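Local coordinates for Tox3 (Phaeosphaeria nodorum, PDB 6WES), which probably acts as a secreted necrotrophic effector of a fungal pathogen, a disulfide-bonded beta-barrel toxin whose recognition is linked to Snn3, at residues A[52-57]-A[77-82]; A[96-101]-A[125-130]. One frame throughout, in Å; residues are numbered along the deposited sequence.

Contact 1 (A[52-57]-A[77-82]); sequences ALNVDR and AIHDFC
The amide of Asn-54 lies over the imidazole of His-79, the two side chains running side by side in the same direction with their planes 23° apart. CB of Asn-54 supplies a CH-pi contact, 3.8 Å from the centroid of the His-79 ring and almost straight above it. Both polar ends are held from strand 23-36: Asn-54 ND2 bonds to the carbonyl of Asp-26, and His-79 NE2 meets Arg-25. At the ring's edge His-79 ND1 makes a weak, long bond to Asp-56 OD2. The firmer partner of that oxygen is the backbone N of Asp-80, 2.7 Å from Asp-56 OD2; the N-H comes to the anti side of the Asp-56 carboxylate, tilted from its plane, at an N-H...O angle of 168°.

Here the chain, having turned its corner, joins the edge of strand 72-85. Asp-56 and Arg-57 both face Ile-78 in a classic beta bulge: Ile-78 O takes Asp-56 N at 2.8 Å and, weakly, Arg-57 N, while Ile-78 N bonds to Arg-57 O at 2.8 Å. With its CG wedged between backbone N and carbonyl carbon (chi1 58°), the Arg-57 chain extends across Ile-78; Ile-78 CG2 lies 3.7 Å from Arg-57 NH2, over one guanidinium face toward its rim. Water 1 links NH2 to Asp-80 OD2, while Asp-80 OD1 is hydrogen-bonded to Gln-97 NE2. Asp-56 OD2 and Asp-80 OD2 are 4.2 Å apart, a likely repulsion, which the Asp-80 N-H and Arg-57, through the water, would be expected to ease.

Contact 2 (A[96-101]-A[125-130]); sequences YQLRQP and PTMHEV
Arg-99 lays its guanidinium flat on the ring of His-128, centres 3.6 Å apart and planes at 19°, a stack offset so that NH1 sits above the rim near CE1. Two further groups fix these flat partners. Gln-97 OE1 accepts from both NE and NH2 of Arg-99, side-on and close to the guanidinium plane, while its NE2 turns to Asp-80; His-128 NE2 and Thr-126 OG1 are hydrogen-bonded at 2.7 Å.

Backbone bonds join the hydrogen-bonded pairs Gln-97 with His-128 and Arg-99 with Thr-126. This is regular antiparallel pairing of neighbouring strands in the beta barrel, with alternate side chains sent to opposite faces.

On the face of Tyr-96, Leu-98, Met-127 and Glu-129, the tyrosine hydroxyl donates to the anti lone pair of Glu-129 OE2 at 2.6 Å. Glu-129 CG, anti to the backbone N (chi1 175°), runs alongside the ring, 3.3 Å from Tyr-96 CE1, and OE1 is held by Glu-19 N.

Apolar contacts continue along this face. Met-127 SD makes an oblique Met-aromatic approach to Tyr-96, 3.9 Å from CD1, and Leu-98 CD1 rests 3.8 Å from Pro-125 CB.

Contacts 1 and 2 lie about 10 Å apart, centre to centre, in one antiparallel sheet, and follow in series along the chain: 52-57 with 77-82 closes before 96-101 with 125-130 opens. Strands 72-85 and 92-105 are neighbours, tied by hydrogen bonds from Tyr-96 N to Phe-81 O and from Gln-97 NE2 to Asp-80 OD1. Contact 1 sets edge strand 57-59, just past the corner near the end of strand 45-53, on strand 72-85; contact 2 goes on from 92-105 to 126-133. Neighbouring pairings thus build a barrel without helices. The chain is the C-terminal portion of a longer protein, consistent with a form processed by pro-domain removal.

Contact 1 (A[52-57]-A[77-82])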
ATOM      1  N   ALA A  52      -2.740  -4.617  -6.995  1.00 11.29           N
ATOM      2  CA  ALA A  52      -2.060  -4.951  -8.238  1.00 13.20           C
ATOM      3  C   ALA A  52      -0.862  -5.865  -8.020  1.00 14.52           C
ATOM      4  O   ALA A  52      -0.597  -6.722  -8.862  1.00 20.01           O
ATOM      5  CB  ALA A  52      -1.646  -3.679  -9.002  1.00 13.79           C
ATOM      6  N   LEU A  53      -0.156  -5.732  -6.899  1.00 12.80           N
ATOM      7  CA  LEU A  53       0.920  -6.662  -6.553  1.00 12.86           C
ATOM      8  C   LEU A  53       1.162  -6.597  -5.058  1.00 12.48           C
ATOM      9  O   LEU A  53       1.438  -5.516  -4.529  1.00 11.29           O
ATOM     10  CB  LEU A  53       2.215  -6.304  -7.278  1.00 13.39           C
ATOM     11  CG  LEU A  53       3.421  -7.132  -6.817  1.00 16.23           C
ATOM     12  CD1 LEU A  53       3.250  -8.571  -7.237  1.00 18.38           C
ATOM     13  CD2 LEU A  53       4.707  -6.561  -7.379  1.00 17.14           C
ATOM     14  N   ASN A  54       1.114  -7.754  -4.401  1.00 11.83           N
ATOM     15  CA  ASN A  54       1.551  -7.973  -3.023  1.00 14.59           C
ATOM     16  C   ASN A  54       0.667  -7.343  -1.962  1.00 16.08           C
ATOM     17  O   ASN A  54       1.086  -7.238  -0.810  1.00 21.96           O
ATOM     18  CB  ASN A  54       3.018  -7.599  -2.796  1.00 13.52           C
ATOM     19  CG  ASN A  54       3.956  -8.643  -3.336  1.00 14.62           C
ATOM     20  OD1 ASN A  54       3.609  -9.827  -3.404  1.00 15.54           O
ATOM     21  ND2 ASN A  54       5.149  -8.224  -3.725  1.00 14.04           N
ATOM     22  N   VAL A  55      -0.561  -6.951  -2.260  1.00 11.56           N
ATOM     23  CA  VAL A  55      -1.451  -6.446  -1.221  1.00 11.73           C
ATOM     24  C   VAL A  55      -2.404  -7.552  -0.795  1.00 12.51           C
ATOM     25  O   VAL A  55      -3.237  -8.013  -1.590  1.00 14.61           O
ATOM     26  CB  VAL A  55      -2.213  -5.188  -1.659  1.00 12.84           C
ATOM     27  CG1 VAL A  55      -3.053  -4.660  -0.484  1.00 13.48           C
ATOM     28  CG2 VAL A  55      -1.261  -4.133  -2.151  1.00 12.94           C
ATOM     29  N   ASP A  56      -2.291  -7.957   0.469  1.00 11.00           N
ATOM     30  CA  ASP A  56      -3.190  -8.950   1.040  1.00 12.00           C
ATOM     31  C   ASP A  56      -4.482  -8.340   1.558  1.00 12.88           C
ATOM     32  O   ASP A  56      -5.524  -9.009   1.559  1.00 14.77           O
ATOM     33  CB  ASP A  56      -2.449  -9.685   2.155  1.00 13.06           C
ATOM     34  CG  ASP A  56      -1.264 -10.447   1.617  1.00 20.48           C
ATOM     35  OD1 ASP A  56      -1.515 -11.373   0.843  1.00 27.05           O
ATOM     36  OD2 ASP A  56      -0.087 -10.103   1.879  1.00 24.43           O
ATOM     37  N   ARG A  57      -4.448  -7.088   1.998  1.00 11.04           N
ATOM     38  CA  ARG A  57      -5.642  -6.381   2.457  1.00 10.51           C
ATOM     39  C   ARG A  57      -5.256  -4.925   2.605  1.00  9.72           C
ATOM     40  O   ARG A  57      -4.070  -4.587   2.697  1.00 10.01           O
ATOM     41  CB  ARG A  57      -6.204  -6.929   3.779  1.00 12.38           C
ATOM     42  CG  ARG A  57      -5.230  -6.895   4.927  1.00 13.62           C
ATOM     43  CD  ARG A  57      -5.819  -7.507   6.211  1.00 13.32           C
ATOM     44  NE  ARG A  57      -4.767  -7.612   7.208  1.00 14.67           N
ATOM     45  CZ  ARG A  57      -4.446  -6.642   8.062  1.00 14.21           C
ATOM     46  NH1 ARG A  57      -5.128  -5.503   8.075  1.00 13.33           N
ATOM     47  NH2 ARG A  57      -3.423  -6.818   8.902  1.00 15.85           N
ATOM     48  N   ALA A  77      -1.719  -0.250   2.498  1.00  9.46           N
ATOM     49  CA  ALA A  77      -1.705  -1.600   1.945  1.00  8.39           C
ATOM     50  C   ALA A  77      -0.893  -2.506   2.857  1.00  9.46           C
ATOM     51  O   ALA A  77       0.210  -2.132   3.280  1.00 11.90           O
ATOM     52  CB  ALA A  77      -1.078  -1.564   0.549  1.00 10.94           C
ATOM     53  N   ILE A  78      -1.411  -3.690   3.148  1.00  9.51           N
ATOM     54  CA  ILE A  78      -0.770  -4.634   4.058  1.00  9.03           C
ATOM     55  C   ILE A  78      -0.328  -5.848   3.257  1.00 10.50           C
ATOM     56  O   ILE A  78      -1.130  -6.427   2.511  1.00 12.44           O
ATOM     57  CB  ILE A  78      -1.753  -5.087   5.154  1.00 11.16           C
ATOM     58  CG1 ILE A  78      -2.404  -3.910   5.867  1.00 15.29           C
ATOM     59  CG2 ILE A  78      -1.050  -6.028   6.143  1.00 14.08           C
ATOM     60  CD1 ILE A  78      -1.445  -3.152   6.750  1.00 16.51           C
ATOM     61  N   HIS A  79       0.935  -6.258   3.428  1.00 10.39           N
ATOM     62  CA  HIS A  79       1.528  -7.392   2.739  1.00 10.85           C
ATOM     63  C   HIS A  79       2.164  -8.293   3.793  1.00 12.81           C
ATOM     64  O   HIS A  79       3.002  -7.830   4.563  1.00 12.31           O
ATOM     65  CB  HIS A  79       2.604  -6.875   1.759  1.00 13.43           C
ATOM     66  CG  HIS A  79       3.463  -7.947   1.159  1.00 14.53           C
ATOM     67  ND1 HIS A  79       2.961  -9.106   0.621  1.00 15.83           N
ATOM     68  CD2 HIS A  79       4.808  -8.007   0.991  1.00 13.95           C
ATOM     69  CE1 HIS A  79       3.954  -9.847   0.157  1.00 15.61           C
ATOM     70  NE2 HIS A  79       5.086  -9.196   0.366  1.00 16.01           N
ATOM     71  N   ASP A  80       1.763  -9.565   3.837  1.00 11.59           N
ATOM     72  CA  ASP A  80       2.322 -10.549   4.766  1.00 11.33           C
ATOM     73  C   ASP A  80       3.155 -11.578   4.003  1.00 13.13           C
ATOM     74  O   ASP A  80       2.760 -12.022   2.922  1.00 14.53           O
ATOM     75  CB  ASP A  80       1.190 -11.282   5.512  1.00 18.10           C
ATOM     76  CG  ASP A  80       0.251 -10.325   6.226  1.00 25.00           C
ATOM     77  OD1 ASP A  80       0.755  -9.496   7.007  1.00 22.69           O
ATOM     78  OD2 ASP A  80      -0.988 -10.377   5.993  1.00 28.62           O
ATOM     79  N   PHE A  81       4.317 -11.950   4.546  1.00 11.72           N
ATOM     80  CA  PHE A  81       5.123 -12.993   3.914  1.00 13.14           C
ATOM     81  C   PHE A  81       5.997 -13.648   4.966  1.00 14.20           C
ATOM     82  O   PHE A  81       6.225 -13.088   6.031  1.00 14.91           O
ATOM     83  CB  PHE A  81       5.975 -12.460   2.737  1.00 14.06           C
ATOM     84  CG  PHE A  81       6.937 -11.368   3.118  1.00 13.70           C
ATOM     85  CD1 PHE A  81       6.497 -10.070   3.291  1.00 14.17           C
ATOM     86  CD2 PHE A  81       8.286 -11.647   3.303  1.00 14.64           C
ATOM     87  CE1 PHE A  81       7.380  -9.061   3.653  1.00 14.67           C
ATOM     88  CE2 PHE A  81       9.172 -10.643   3.675  1.00 14.78           C
ATOM     89  CZ  PHE A  81       8.721  -9.357   3.838  1.00 15.41           C
ATOM     90  N   CYS A  82       6.482 -14.844   4.642  1.00 17.79           N
ATOM     91  CA  CYS A  82       7.277 -15.663   5.548  1.00 22.72           C
ATOM     92  C   CYS A  82       8.664 -15.889   4.957  1.00 19.61           C
ATOM     93  O   CYS A  82       8.828 -16.008   3.738  1.00 21.71           O
ATOM     94  CB  CYS A  82       6.621 -17.037   5.787  1.00 33.95           C
ATOM     95  SG  CYS A  82       5.246 -17.117   7.014  1.00 43.94           S
TER
HETATM   96  O   HOH W   1      -2.567  -9.581   8.231  1.00 23.50           O

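Contact 2 (A[96-101]-A[125-130])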
ATOM      1  N   TYR A  96       6.680 -11.674   8.389  1.00 11.15           N
ATOM      2  CA  TYR A  96       6.888 -10.254   8.140  1.00  9.95           C
ATOM      3  C   TYR A  96       5.588  -9.630   7.689  1.00 13.65           C
ATOM      4  O   TYR A  96       4.808 -10.255   6.967  1.00 16.13           O
ATOM      5  CB  TYR A  96       7.902 -10.038   7.022  1.00 11.44           C
ATOM      6  CG  TYR A  96       9.240 -10.528   7.443  1.00 10.96           C
ATOM      7  CD1 TYR A  96      10.123  -9.696   8.113  1.00 11.79           C
ATOM      8  CD2 TYR A  96       9.612 -11.843   7.187  1.00 11.32           C
ATOM      9  CE1 TYR A  96      11.358 -10.172   8.538  1.00 11.53           C
ATOM     10  CE2 TYR A  96      10.809 -12.323   7.608  1.00 12.04           C
ATOM     11  CZ  TYR A  96      11.674 -11.479   8.283  1.00 11.60           C
ATOM     12  OH  TYR A  96      12.880 -11.981   8.714  1.00 15.20           O
ATOM     13  N   GLN A  97       5.363  -8.399   8.111  1.00 10.41           N
ATOM     14  CA  GLN A  97       4.234  -7.621   7.627  1.00 10.31           C
ATOM     15  C   GLN A  97       4.721  -6.243   7.203  1.00 10.57           C
ATOM     16  O   GLN A  97       5.316  -5.509   8.012  1.00 11.09           O
ATOM     17  CB  GLN A  97       3.196  -7.482   8.722  1.00 10.58           C
ATOM     18  CG  GLN A  97       1.954  -6.746   8.244  1.00 10.79           C
ATOM     19  CD  GLN A  97       0.851  -6.860   9.257  1.00 12.10           C
ATOM     20  OE1 GLN A  97       0.672  -5.969  10.094  1.00 13.94           O
ATOM     21  NE2 GLN A  97       0.107  -7.961   9.196  1.00 13.26           N
ATOM     22  N   LEU A  98       4.474  -5.905   5.945  1.00  9.49           N
ATOM     23  CA  LEU A  98       4.835  -4.617   5.371  1.00  9.08           C
ATOM     24  C   LEU A  98       3.578  -3.765   5.292  1.00  9.66           C
ATOM     25  O   LEU A  98       2.527  -4.237   4.831  1.00 11.31           O
ATOM     26  CB  LEU A  98       5.394  -4.834   3.971  1.00 11.05           C
ATOM     27  CG  LEU A  98       5.717  -3.585   3.153  1.00 11.14           C
ATOM     28  CD1 LEU A  98       6.746  -2.699   3.894  1.00 13.45           C
ATOM     29  CD2 LEU A  98       6.249  -4.029   1.818  1.00 14.81           C
ATOM     30  N   ARG A  99       3.663  -2.554   5.817  1.00  8.80           N
ATOM     31  CA  ARG A  99       2.534  -1.627   5.854  1.00  8.42           C
ATOM     32  C   ARG A  99       2.916  -0.426   4.992  1.00  9.47           C
ATOM     33  O   ARG A  99       3.777   0.383   5.371  1.00 10.20           O
ATOM     34  CB  ARG A  99       2.238  -1.228   7.294  1.00  9.72           C
ATOM     35  CG  ARG A  99       1.925  -2.432   8.172  1.00 10.97           C
ATOM     36  CD  ARG A  99       1.655  -2.064   9.619  1.00 11.37           C
ATOM     37  NE  ARG A  99       1.598  -3.273  10.430  1.00 12.69           N
ATOM     38  CZ  ARG A  99       1.786  -3.305  11.749  1.00 12.54           C
ATOM     39  NH1 ARG A  99       2.004  -2.171  12.418  1.00 15.54           N
ATOM     40  NH2 ARG A  99       1.725  -4.458  12.387  1.00 14.19           N
ATOM     41  N   GLN A 100       2.303  -0.316   3.826  1.00  9.01           N
ATOM     42  CA  GLN A 100       2.718   0.645   2.804  1.00  8.36           C
ATOM     43  C   GLN A 100       1.606   1.649   2.525  1.00  8.81           C
ATOM     44  O   GLN A 100       0.573   1.277   1.930  1.00 10.11           O
ATOM     45  CB  GLN A 100       3.086  -0.131   1.542  1.00  9.28           C
ATOM     46  CG  GLN A 100       3.427   0.725   0.317  1.00  9.77           C
ATOM     47  CD  GLN A 100       4.642   1.587   0.552  1.00 10.48           C
ATOM     48  OE1 GLN A 100       5.768   1.084   0.585  1.00 11.89           O
ATOM     49  NE2 GLN A 100       4.433   2.894   0.725  1.00 10.75           N
ATOM     50  N   PRO A 101       1.736   2.909   2.928  1.00  8.04           N
ATOM     51  CA  PRO A 101       0.700   3.905   2.623  1.00  9.66           C
ATOM     52  C   PRO A 101       0.740   4.335   1.168  1.00  9.87           C
ATOM     53  O   PRO A 101       1.793   4.327   0.521  1.00 10.11           O
ATOM     54  CB  PRO A 101       1.055   5.098   3.521  1.00 10.43           C
ATOM     55  CG  PRO A 101       2.086   4.610   4.483  1.00 13.69           C
ATOM     56  CD  PRO A 101       2.780   3.437   3.826  1.00 10.24           C
ATOM     57  N   PRO A 125       7.028   3.337   4.150  1.00  9.61           N
ATOM     58  CA  PRO A 125       6.346   2.192   4.752  1.00 10.47           C
ATOM     59  C   PRO A 125       7.045   1.789   6.046  1.00 12.44           C
ATOM     60  O   PRO A 125       8.091   2.330   6.403  1.00 16.05           O
ATOM     61  CB  PRO A 125       6.555   1.107   3.696  1.00 12.84           C
ATOM     62  CG  PRO A 125       7.947   1.414   3.140  1.00 12.75           C
ATOM     63  CD  PRO A 125       8.054   2.936   3.155  1.00 11.97           C
ATOM     64  N   THR A 126       6.443   0.842   6.754  1.00  9.79           N
ATOM     65  CA  THR A 126       7.099   0.195   7.882  1.00 11.41           C
ATOM     66  C   THR A 126       6.997  -1.312   7.716  1.00 10.90           C
ATOM     67  O   THR A 126       6.031  -1.822   7.143  1.00 12.43           O
ATOM     68  CB  THR A 126       6.477   0.598   9.214  1.00 13.17           C
ATOM     69  OG1 THR A 126       5.089   0.224   9.244  1.00 16.24           O
ATOM     70  CG2 THR A 126       6.622   2.107   9.436  1.00 18.38           C
ATOM     71  N   MET A 127       7.993  -2.032   8.207  1.00 10.53           N
ATOM     72  CA  MET A 127       7.974  -3.484   8.208  1.00  9.39           C
ATOM     73  C   MET A 127       8.094  -3.965   9.639  1.00 10.25           C
ATOM     74  O   MET A 127       8.682  -3.291  10.494  1.00 11.48           O
ATOM     75  CB  MET A 127       9.100  -4.089   7.369  1.00 12.25           C
ATOM     76  CG  MET A 127       8.994  -5.622   7.213  1.00 13.78           C
ATOM     77  SD  MET A 127      10.196  -6.331   6.070  1.00 17.53           S
ATOM     78  CE  MET A 127       9.440  -5.737   4.535  1.00 11.71           C
ATOM     79  N   HIS A 128       7.520  -5.132   9.892  1.00 10.39           N
ATOM     80  CA  HIS A 128       7.363  -5.689  11.221  1.00 12.49           C
ATOM     81  C   HIS A 128       7.691  -7.170  11.130  1.00 11.89           C
ATOM     82  O   HIS A 128       7.329  -7.818  10.148  1.00 13.23           O
ATOM     83  CB  HIS A 128       5.899  -5.423  11.646  1.00 14.78           C
ATOM     84  CG  HIS A 128       5.522  -3.977  11.516  1.00 14.81           C
ATOM     85  ND1 HIS A 128       5.642  -3.097  12.566  1.00 14.86           N
ATOM     86  CD2 HIS A 128       5.102  -3.243  10.451  1.00 14.84           C
ATOM     87  CE1 HIS A 128       5.292  -1.886  12.166  1.00 13.60           C
ATOM     88  NE2 HIS A 128       4.969  -1.944  10.882  1.00 14.84           N
ATOM     89  N   GLU A 129       8.421  -7.695  12.115  1.00 11.27           N
ATOM     90  CA  GLU A 129       8.950  -9.057  12.043  1.00 12.05           C
ATOM     91  C   GLU A 129       8.685  -9.789  13.355  1.00 15.03           C
ATOM     92  O   GLU A 129       8.836  -9.213  14.438  1.00 16.80           O
ATOM     93  CB  GLU A 129      10.497  -9.015  11.811  1.00 13.72           C
ATOM     94  CG  GLU A 129      11.233 -10.383  11.819  1.00 15.13           C
ATOM     95  CD  GLU A 129      12.786 -10.283  11.875  1.00 17.83           C
ATOM     96  OE1 GLU A 129      13.303  -9.788  12.881  1.00 23.91           O
ATOM     97  OE2 GLU A 129      13.475 -10.701  10.926  1.00 16.39           O
ATOM     98  N   VAL A 130       8.297 -11.066  13.272  1.00 13.69           N
ATOM     99  CA  VAL A 130       8.263 -11.947  14.440  1.00 17.43           C
ATOM    100  C   VAL A 130       8.911 -13.270  14.047  1.00 14.56           C
ATOM    101  O   VAL A 130       8.589 -13.827  12.993  1.00 14.28           O
ATOM    102  CB  VAL A 130       6.829 -12.131  15.005  1.00 18.05           C
ATOM    103  CG1 VAL A 130       5.835 -12.590  13.938  1.00 19.06           C
ATOM    104  CG2 VAL A 130       6.815 -13.041  16.256  1.00 21.88           C
TER
HETATM  105  O   HOH W   2       3.341   2.127   7.761  1.00 27.14           O